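Local coordinates for alpha-glucosidase (Pseudoalteromonas sp. K8, PDB 5HQA), which hydrolyses alpha-glucosidic linkages as a chloride-activated, calcium-containing member of glycoside hydrolase family 97, at residues N450-F462 against R482-I494. Sequence-based numbering, arbitrary orientation.
Sequences NWITREGARGQEF and RMLAGPMDFTPGI. With CA (calcium ion), chain C; AC1 (4,6-dideoxy-4-{[(1S,4R,5S,6S)-4,5,6-trihydroxy-3-(hydroxymethyl)cyclohex-2-en-1-yl]amino}-alpha-D-glucopyranose), chain B.
Arg482 reaches across to the backbone just past strand 451-454, part of the parallel sheet of the TIM barrel, and illustrates how a buried arginine can fix a loop that carries metal ligands. It grips Glu455 O side-on, NE and NH1 each 2.9 Å from that one oxygen, which lies in the guanidinium plane. Within its own segment NH1 also donates to Pro487 O at 2.8 Å, close to the guanidinium plane, while NH2 bonds Gly486 O, which is tilted from that plane. Met488 CB sits against one guanidinium face, nearer the edge of the group than its centre. With CG anti to the backbone N (chi1 176°), the extended Met488 chain carries CE to 3.7 Å from Ala457 CB. A leucine in place of Arg482 would probably leave Glu455 O without either donor and the loop beyond the strand less firmly held. That loop matters because the Glu455 and Glu461 carboxylates bind calcium alongside Glu154 and Glu437, and the acarbose unit completes the site through three of its own atoms. A backbone bond joins the segments at Arg454, whose O accepts from Asp489 N at 2.9 Å, the donor lying above the carbonyl plane. Farther along, Phe490 turns one ring face to the backbone, with Gln460 N over its centre. The same Gln460 N donates to Phe490 O in the carbonyl plane, a nearly straight bond (163°). The Gln460 chain bends at chi2 (82°), bringing its amide beside Ile494, where Gln460 CD lies 3.5 Å from Ile494 CG1; Gln460 OE1 is held by Asn463, and Gln460 NE2 bonds Thr491 O at 3.1 Å.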
ATOM      1  N   ASN A 450      -0.254 -14.277   2.386  1.00 13.20           N
ATOM      2  CA  ASN A 450      -1.562 -14.037   2.983  1.00 13.05           C
ATOM      3  C   ASN A 450      -1.712 -12.612   3.496  1.00 12.97           C
ATOM      4  O   ASN A 450      -2.796 -12.247   3.961  1.00 14.23           O
ATOM      5  CB  ASN A 450      -1.836 -15.028   4.118  1.00 13.55           C
ATOM      6  CG  ASN A 450      -0.962 -14.786   5.314  1.00 15.85           C
ATOM      7  OD1 ASN A 450       0.236 -14.545   5.174  1.00 15.89           O
ATOM      8  ND2 ASN A 450      -1.553 -14.815   6.502  1.00 16.12           N
ATOM      9  N   TRP A 451      -0.656 -11.796   3.425  1.00 12.02           N
ATOM     10  CA  TRP A 451      -0.758 -10.378   3.777  1.00 12.34           C
ATOM     11  C   TRP A 451      -1.209  -9.641   2.520  1.00 14.10           C
ATOM     12  O   TRP A 451      -0.413  -9.065   1.774  1.00 13.99           O
ATOM     13  CB  TRP A 451       0.571  -9.847   4.305  1.00 11.22           C
ATOM     14  CG  TRP A 451       0.404  -8.675   5.240  1.00 12.08           C
ATOM     15  CD1 TRP A 451      -0.746  -7.973   5.479  1.00 11.80           C
ATOM     16  CD2 TRP A 451       1.405  -8.102   6.084  1.00 12.64           C
ATOM     17  NE1 TRP A 451      -0.518  -6.992   6.417  1.00 12.31           N
ATOM     18  CE2 TRP A 451       0.795  -7.052   6.805  1.00 12.09           C
ATOM     19  CE3 TRP A 451       2.758  -8.377   6.306  1.00 14.70           C
ATOM     20  CZ2 TRP A 451       1.493  -6.274   7.730  1.00 12.19           C
ATOM     21  CZ3 TRP A 451       3.450  -7.608   7.232  1.00 14.92           C
ATOM     22  CH2 TRP A 451       2.816  -6.570   7.932  1.00 14.49           C
ATOM     23  N   ILE A 452      -2.522  -9.664   2.283  1.00 13.79           N
ATOM     24  CA  ILE A 452      -3.006  -9.394   0.931  1.00 14.54           C
ATOM     25  C   ILE A 452      -3.128  -7.902   0.639  1.00 13.85           C
ATOM     26  O   ILE A 452      -2.919  -7.480  -0.505  1.00 14.12           O
ATOM     27  CB  ILE A 452      -4.336 -10.129   0.672  1.00 13.25           C
ATOM     28  CG1 ILE A 452      -5.374  -9.785   1.740  1.00 12.68           C
ATOM     29  CG2 ILE A 452      -4.090 -11.624   0.635  1.00 12.77           C
ATOM     30  CD1 ILE A 452      -6.724 -10.409   1.480  1.00 13.04           C
ATOM     31  N   THR A 453      -3.442  -7.075   1.630  1.00 11.43           N
ATOM     32  CA  THR A 453      -3.624  -5.657   1.360  1.00 11.41           C
ATOM     33  C   THR A 453      -3.592  -4.901   2.687  1.00 12.05           C
ATOM     34  O   THR A 453      -3.506  -5.495   3.767  1.00 11.20           O
ATOM     35  CB  THR A 453      -4.926  -5.417   0.577  1.00 12.78           C
ATOM     36  OG1 THR A 453      -4.919  -4.097   0.015  1.00 13.31           O
ATOM     37  CG2 THR A 453      -6.165  -5.593   1.475  1.00 10.08           C
ATOM     38  N   ARG A 454      -3.640  -3.576   2.592  1.00 10.41           N
ATOM     39  CA  ARG A 454      -3.664  -2.730   3.777  1.00 11.10           C
ATOM     40  C   ARG A 454      -4.192  -1.360   3.385  1.00 10.71           C
ATOM     41  O   ARG A 454      -4.328  -1.037   2.204  1.00 10.18           O
ATOM     42  CB  ARG A 454      -2.271  -2.609   4.409  1.00 10.31           C
ATOM     43  CG  ARG A 454      -1.316  -1.683   3.641  1.00 10.47           C
ATOM     44  CD  ARG A 454       0.128  -1.968   4.048  1.00 10.67           C
ATOM     45  NE  ARG A 454       0.487  -3.344   3.712  1.00  9.60           N
ATOM     46  CZ  ARG A 454       1.312  -4.104   4.425  1.00 12.23           C
ATOM     47  NH1 ARG A 454       1.878  -3.629   5.534  1.00 11.22           N
ATOM     48  NH2 ARG A 454       1.572  -5.349   4.025  1.00 12.14           N
ATOM     49  N   GLU A 455      -4.485  -0.554   4.400  1.00  9.91           N
ATOM     50  CA  GLU A 455      -4.910   0.816   4.142  1.00 10.79           C
ATOM     51  C   GLU A 455      -3.674   1.721   4.155  1.00 11.33           C
ATOM     52  O   GLU A 455      -2.955   1.791   3.152  1.00 11.78           O
ATOM     53  CB  GLU A 455      -5.972   1.239   5.160  1.00 10.34           C
ATOM     54  CG  GLU A 455      -6.715   2.503   4.787  1.00 12.11           C
ATOM     55  CD  GLU A 455      -7.810   2.829   5.793  1.00 15.98           C
ATOM     56  OE1 GLU A 455      -7.496   2.993   6.994  1.00 12.53           O
ATOM     57  OE2 GLU A 455      -8.987   2.897   5.382  1.00 16.56           O
ATOM     58  N   GLY A 456      -3.392   2.400   5.264  1.00  9.35           N
ATOM     59  CA  GLY A 456      -2.137   3.157   5.331  1.00  8.57           C
ATOM     60  C   GLY A 456      -2.076   4.378   4.432  1.00 10.24           C
ATOM     61  O   GLY A 456      -1.004   4.702   3.884  1.00  9.41           O
ATOM     62  N   ALA A 457      -3.204   5.068   4.281  1.00 10.01           N
ATOM     63  CA  ALA A 457      -3.427   6.257   3.468  1.00 10.86           C
ATOM     64  C   ALA A 457      -4.897   6.608   3.642  1.00 11.31           C
ATOM     65  O   ALA A 457      -5.687   5.787   4.124  1.00 11.16           O
ATOM     66  CB  ALA A 457      -3.102   6.026   1.981  1.00  9.11           C
ATOM     67  N   ARG A 458      -5.264   7.822   3.247  1.00  9.06           N
ATOM     68  CA  ARG A 458      -6.675   8.190   3.252  1.00  8.10           C
ATOM     69  C   ARG A 458      -7.407   7.462   2.129  1.00 11.06           C
ATOM     70  O   ARG A 458      -7.099   7.656   0.948  1.00 12.51           O
ATOM     71  CB  ARG A 458      -6.827   9.699   3.102  1.00  9.64           C
ATOM     72  CG  ARG A 458      -6.515  10.462   4.383  1.00 11.14           C
ATOM     73  CD  ARG A 458      -6.569  11.976   4.164  1.00 11.74           C
ATOM     74  NE  ARG A 458      -7.868  12.435   3.665  1.00 10.63           N
ATOM     75  CZ  ARG A 458      -8.585  13.418   4.208  1.00 11.80           C
ATOM     76  NH1 ARG A 458      -8.150  14.062   5.288  1.00  9.94           N
ATOM     77  NH2 ARG A 458      -9.744  13.767   3.659  1.00 10.63           N
ATOM     78  N   GLY A 459      -8.377   6.623   2.496  1.00 11.46           N
ATOM     79  CA  GLY A 459      -9.245   5.969   1.549  1.00  9.91           C
ATOM     80  C   GLY A 459     -10.640   6.567   1.521  1.00 10.28           C
ATOM     81  O   GLY A 459     -10.872   7.709   1.942  1.00 10.62           O
ATOM     82  N   GLN A 460     -11.591   5.767   1.023  1.00 10.94           N
ATOM     83  CA  GLN A 460     -12.967   6.226   0.826  1.00  9.55           C
ATOM     84  C   GLN A 460     -13.612   6.722   2.115  1.00 12.25           C
ATOM     85  O   GLN A 460     -14.480   7.606   2.072  1.00 11.89           O
ATOM     86  CB  GLN A 460     -13.800   5.084   0.245  1.00 10.49           C
ATOM     87  CG  GLN A 460     -15.156   5.494  -0.300  1.00 11.15           C
ATOM     88  CD  GLN A 460     -15.049   6.062  -1.704  1.00 15.23           C
ATOM     89  OE1 GLN A 460     -14.981   7.282  -1.891  1.00 14.95           O
ATOM     90  NE2 GLN A 460     -15.028   5.177  -2.701  1.00 10.98           N
ATOM     91  N   GLU A 461     -13.234   6.154   3.265  1.00 11.09           N
ATOM     92  CA  GLU A 461     -13.900   6.519   4.515  1.00 10.99           C
ATOM     93  C   GLU A 461     -13.801   8.013   4.797  1.00 11.38           C
ATOM     94  O   GLU A 461     -14.728   8.598   5.367  1.00 11.39           O
ATOM     95  CB  GLU A 461     -13.311   5.727   5.681  1.00 11.78           C
ATOM     96  CG  GLU A 461     -11.806   5.932   5.859  1.00 13.61           C
ATOM     97  CD  GLU A 461     -11.274   5.276   7.119  1.00 19.25           C
ATOM     98  OE1 GLU A 461     -12.103   4.823   7.936  1.00 23.80           O
ATOM     99  OE2 GLU A 461     -10.035   5.221   7.303  1.00 13.32           O
ATOM    100  N   PHE A 462     -12.694   8.657   4.409  1.00 12.19           N
ATOM    101  CA  PHE A 462     -12.585  10.096   4.648  1.00 10.79           C
ATOM    102  C   PHE A 462     -13.562  10.896   3.809  1.00 11.54           C
ATOM    103  O   PHE A 462     -13.757  12.083   4.085  1.00 12.32           O
ATOM    104  CB  PHE A 462     -11.157  10.583   4.401  1.00 10.82           C
ATOM    105  CG  PHE A 462     -10.240  10.294   5.544  1.00 11.56           C
ATOM    106  CD1 PHE A 462      -9.681   9.028   5.698  1.00 11.50           C
ATOM    107  CD2 PHE A 462      -9.975  11.266   6.494  1.00 11.17           C
ATOM    108  CE1 PHE A 462      -8.855   8.747   6.785  1.00 13.03           C
ATOM    109  CE2 PHE A 462      -9.148  10.998   7.579  1.00 12.55           C
ATOM    110  CZ  PHE A 462      -8.589   9.739   7.728  1.00 12.13           C
ATOM    111  N   ARG A 482       1.706   6.522  -2.314  1.00 10.26           N
ATOM    112  CA  ARG A 482       1.265   5.356  -1.550  1.00  9.14           C
ATOM    113  C   ARG A 482       1.231   4.080  -2.394  1.00 10.12           C
ATOM    114  O   ARG A 482       1.648   3.011  -1.931  1.00 10.72           O
ATOM    115  CB  ARG A 482      -0.117   5.638  -0.952  1.00  8.49           C
ATOM    116  CG  ARG A 482      -0.862   4.401  -0.476  1.00  9.37           C
ATOM    117  CD  ARG A 482      -0.193   3.738   0.736  1.00 10.55           C
ATOM    118  NE  ARG A 482      -0.970   2.569   1.151  1.00  9.70           N
ATOM    119  CZ  ARG A 482      -0.928   1.387   0.540  1.00 10.35           C
ATOM    120  NH1 ARG A 482      -1.690   0.388   0.974  1.00 11.60           N
ATOM    121  NH2 ARG A 482      -0.118   1.200  -0.499  1.00  8.60           N
ATOM    122  N   MET A 483       0.739   4.163  -3.636  1.00  8.98           N
ATOM    123  CA  MET A 483       0.575   2.939  -4.418  1.00  9.66           C
ATOM    124  C   MET A 483       1.907   2.366  -4.894  1.00 12.10           C
ATOM    125  O   MET A 483       1.948   1.200  -5.307  1.00 11.91           O
ATOM    126  CB  MET A 483      -0.354   3.172  -5.613  1.00  8.62           C
ATOM    127  CG  MET A 483      -1.782   3.564  -5.225  1.00  8.51           C
ATOM    128  SD  MET A 483      -2.545   2.536  -3.936  1.00 12.95           S
ATOM    129  CE  MET A 483      -2.697   0.969  -4.791  1.00 10.67           C
ATOM    130  N   LEU A 484       2.997   3.142  -4.847  1.00 10.44           N
ATOM    131  CA  LEU A 484       4.309   2.561  -5.120  1.00 10.80           C
ATOM    132  C   LEU A 484       4.710   1.533  -4.065  1.00 13.03           C
ATOM    133  O   LEU A 484       5.556   0.672  -4.338  1.00 14.01           O
ATOM    134  CB  LEU A 484       5.372   3.658  -5.208  1.00 10.22           C
ATOM    135  CG  LEU A 484       5.150   4.771  -6.240  1.00 11.42           C
ATOM    136  CD1 LEU A 484       6.366   5.693  -6.265  1.00 11.27           C
ATOM    137  CD2 LEU A 484       4.872   4.208  -7.634  1.00 10.28           C
ATOM    138  N   ALA A 485       4.127   1.603  -2.866  1.00 11.64           N
ATOM    139  CA  ALA A 485       4.473   0.657  -1.813  1.00  9.84           C
ATOM    140  C   ALA A 485       3.829  -0.706  -2.021  1.00 12.57           C
ATOM    141  O   ALA A 485       4.400  -1.714  -1.598  1.00 13.92           O
ATOM    142  CB  ALA A 485       4.078   1.217  -0.443  1.00  9.07           C
ATOM    143  N   GLY A 486       2.661  -0.766  -2.664  1.00 12.39           N
ATOM    144  CA  GLY A 486       1.940  -2.012  -2.838  1.00 11.41           C
ATOM    145  C   GLY A 486       0.433  -1.808  -2.785  1.00 12.43           C
ATOM    146  O   GLY A 486      -0.055  -0.670  -2.770  1.00 11.76           O
ATOM    147  N   PRO A 487      -0.333  -2.906  -2.737  1.00 13.59           N
ATOM    148  CA  PRO A 487      -1.800  -2.795  -2.853  1.00 10.85           C
ATOM    149  C   PRO A 487      -2.433  -2.000  -1.716  1.00 12.75           C
ATOM    150  O   PRO A 487      -1.919  -1.944  -0.597  1.00 12.38           O
ATOM    151  CB  PRO A 487      -2.276  -4.256  -2.839  1.00 10.21           C
ATOM    152  CG  PRO A 487      -1.112  -5.057  -2.291  1.00 10.42           C
ATOM    153  CD  PRO A 487       0.123  -4.309  -2.726  1.00 11.91           C
ATOM    154  N   MET A 488      -3.575  -1.379  -2.015  1.00 10.27           N
ATOM    155  CA  MET A 488      -4.299  -0.613  -1.012  1.00  9.93           C
ATOM    156  C   MET A 488      -5.766  -0.995  -1.024  1.00 12.99           C
ATOM    157  O   MET A 488      -6.380  -1.071  -2.093  1.00 13.46           O
ATOM    158  CB  MET A 488      -4.173   0.891  -1.239  1.00  9.90           C
ATOM    159  CG  MET A 488      -5.005   1.696  -0.239  1.00 10.02           C
ATOM    160  SD  MET A 488      -4.968   3.459  -0.570  1.00 12.89           S
ATOM    161  CE  MET A 488      -6.001   4.086   0.769  1.00 10.05           C
ATOM    162  N   ASP A 489      -6.318  -1.219   0.170  1.00 10.88           N
ATOM    163  CA  ASP A 489      -7.755  -1.403   0.383  1.00 10.63           C
ATOM    164  C   ASP A 489      -8.400  -0.019   0.480  1.00 13.02           C
ATOM    165  O   ASP A 489      -8.610   0.530   1.563  1.00 14.84           O
ATOM    166  CB  ASP A 489      -7.993  -2.228   1.649  1.00 12.83           C
ATOM    167  CG  ASP A 489      -9.470  -2.578   1.879  1.00 17.76           C
ATOM    168  OD1 ASP A 489     -10.170  -2.945   0.900  1.00 19.04           O
ATOM    169  OD2 ASP A 489      -9.922  -2.511   3.058  1.00 14.97           O
ATOM    170  N   PHE A 490      -8.712   0.561  -0.688  1.00 11.66           N
ATOM    171  CA  PHE A 490      -9.279   1.911  -0.758  1.00 11.79           C
ATOM    172  C   PHE A 490     -10.785   1.932  -0.501  1.00 11.48           C
ATOM    173  O   PHE A 490     -11.327   2.980  -0.115  1.00 11.14           O
ATOM    174  CB  PHE A 490      -8.978   2.524  -2.137  1.00 10.75           C
ATOM    175  CG  PHE A 490      -9.443   3.952  -2.285  1.00 10.32           C
ATOM    176  CD1 PHE A 490      -8.613   5.004  -1.920  1.00  9.78           C
ATOM    177  CD2 PHE A 490     -10.715   4.239  -2.780  1.00 10.46           C
ATOM    178  CE1 PHE A 490      -9.043   6.325  -2.038  1.00 10.39           C
ATOM    179  CE2 PHE A 490     -11.160   5.558  -2.899  1.00 11.23           C
ATOM    180  CZ  PHE A 490     -10.320   6.601  -2.524  1.00 12.63           C
ATOM    181  N   THR A 491     -11.456   0.790  -0.671  1.00 12.73           N
ATOM    182  CA  THR A 491     -12.907   0.576  -0.709  1.00 12.03           C
ATOM    183  C   THR A 491     -13.552   1.504  -1.741  1.00 12.89           C
ATOM    184  O   THR A 491     -14.279   2.440  -1.385  1.00 11.86           O
ATOM    185  CB  THR A 491     -13.558   0.721   0.682  1.00 13.81           C
ATOM    186  OG1 THR A 491     -13.649   2.093   1.078  1.00 14.07           O
ATOM    187  CG2 THR A 491     -12.769  -0.054   1.741  1.00 12.77           C
ATOM    188  N   PRO A 492     -13.339   1.252  -3.033  1.00 12.25           N
ATOM    189  CA  PRO A 492     -13.939   2.085  -4.079  1.00 11.42           C
ATOM    190  C   PRO A 492     -15.424   1.775  -4.256  1.00 13.64           C
ATOM    191  O   PRO A 492     -15.995   0.911  -3.590  1.00 13.55           O
ATOM    192  CB  PRO A 492     -13.141   1.690  -5.320  1.00 11.68           C
ATOM    193  CG  PRO A 492     -12.802   0.266  -5.077  1.00 14.95           C
ATOM    194  CD  PRO A 492     -12.509   0.176  -3.603  1.00 12.43           C
ATOM    195  N   GLY A 493     -16.053   2.510  -5.174  1.00 13.30           N
ATOM    196  CA  GLY A 493     -17.370   2.124  -5.656  1.00 11.38           C
ATOM    197  C   GLY A 493     -18.564   2.756  -4.964  1.00 13.39           C
ATOM    198  O   GLY A 493     -19.605   2.110  -4.822  1.00 13.68           O
ATOM    199  N   ILE A 494     -18.460   4.011  -4.542  1.00 12.36           N
ATOM    200  CA  ILE A 494     -19.621   4.692  -3.970  1.00 12.32           C
ATOM    201  C   ILE A 494     -20.493   5.202  -5.111  1.00 14.03           C
ATOM    202  O   ILE A 494     -20.042   5.988  -5.952  1.00 15.20           O
ATOM    203  CB  ILE A 494     -19.198   5.834  -3.028  1.00 12.39           C
ATOM    204  CG1 ILE A 494     -18.472   5.277  -1.799  1.00 11.23           C
ATOM    205  CG2 ILE A 494     -20.415   6.644  -2.577  1.00 12.21           C
ATOM    206  CD1 ILE A 494     -19.317   4.307  -0.974  1.00 11.63           C
TER
HETATM  207 CA    CA C 701      -8.599   4.071   8.697  1.00 13.54          CA
HETATM  208  C1  AC1 B   3     -10.310   7.605  12.962  1.00 28.84           C
HETATM  209  O2  AC1 B   3      -8.145   7.975  12.008  1.00 22.59           O
HETATM  210  C2  AC1 B   3      -9.116   6.951  12.284  1.00 22.81           C
HETATM  211  C4A AC1 B   3     -13.129   0.934   9.986  1.00 15.05           C
HETATM  212  C3  AC1 B   3      -9.519   6.219  11.032  1.00 17.22           C
HETATM  213  O3  AC1 B   3      -8.360   5.675  10.376  1.00 15.78           O
HETATM  214  C4  AC1 B   3     -10.525   5.150  11.367  1.00 15.63           C
HETATM  215  N4A AC1 B   3     -10.765   4.185  10.247  1.00 14.18           N
HETATM  216  C5  AC1 B   3     -11.751   5.993  11.678  1.00 23.06           C
HETATM  217  O5  AC1 B   3     -11.506   6.699  12.965  1.00 25.95           O
HETATM  218  C6  AC1 B   3     -13.032   5.226  11.790  1.00 22.42           C
HETATM  219  C1B AC1 B   3     -10.703   2.732  10.640  1.00 19.62           C
HETATM  220  C2B AC1 B   3     -10.900   1.770   9.290  1.00 19.86           C
HETATM  221  O2B AC1 B   3      -9.996   2.240   8.291  1.00 13.05           O
HETATM  222  C3B AC1 B   3     -12.243   1.739   8.874  1.00 18.63           C
HETATM  223  O3B AC1 B   3     -12.430   1.068   7.603  1.00 17.17           O
HETATM  224  O4  AC1 B   3     -14.502   1.004   9.658  1.00 14.28           O
HETATM  225  C5B AC1 B   3     -12.931   1.426  11.330  1.00 14.41           C
HETATM  226  C7B AC1 B   3     -11.630   2.348  11.651  1.00 14.01           C
HETATM  227  C6B AC1 B   3     -13.554   0.608  12.473  1.00 15.74           C
HETATM  228  O6B AC1 B   3     -12.795  -0.550  12.630  1.00 22.24           O
HETATM  229  O   HOH W   1      -0.442  -3.885   0.955  1.00 11.93           O
HETATM  230  O   HOH W   2      -9.536   2.894   2.730  1.00 14.11           O
HETATM  231  O   HOH W   3     -12.088   3.374   3.074  1.00 13.51           O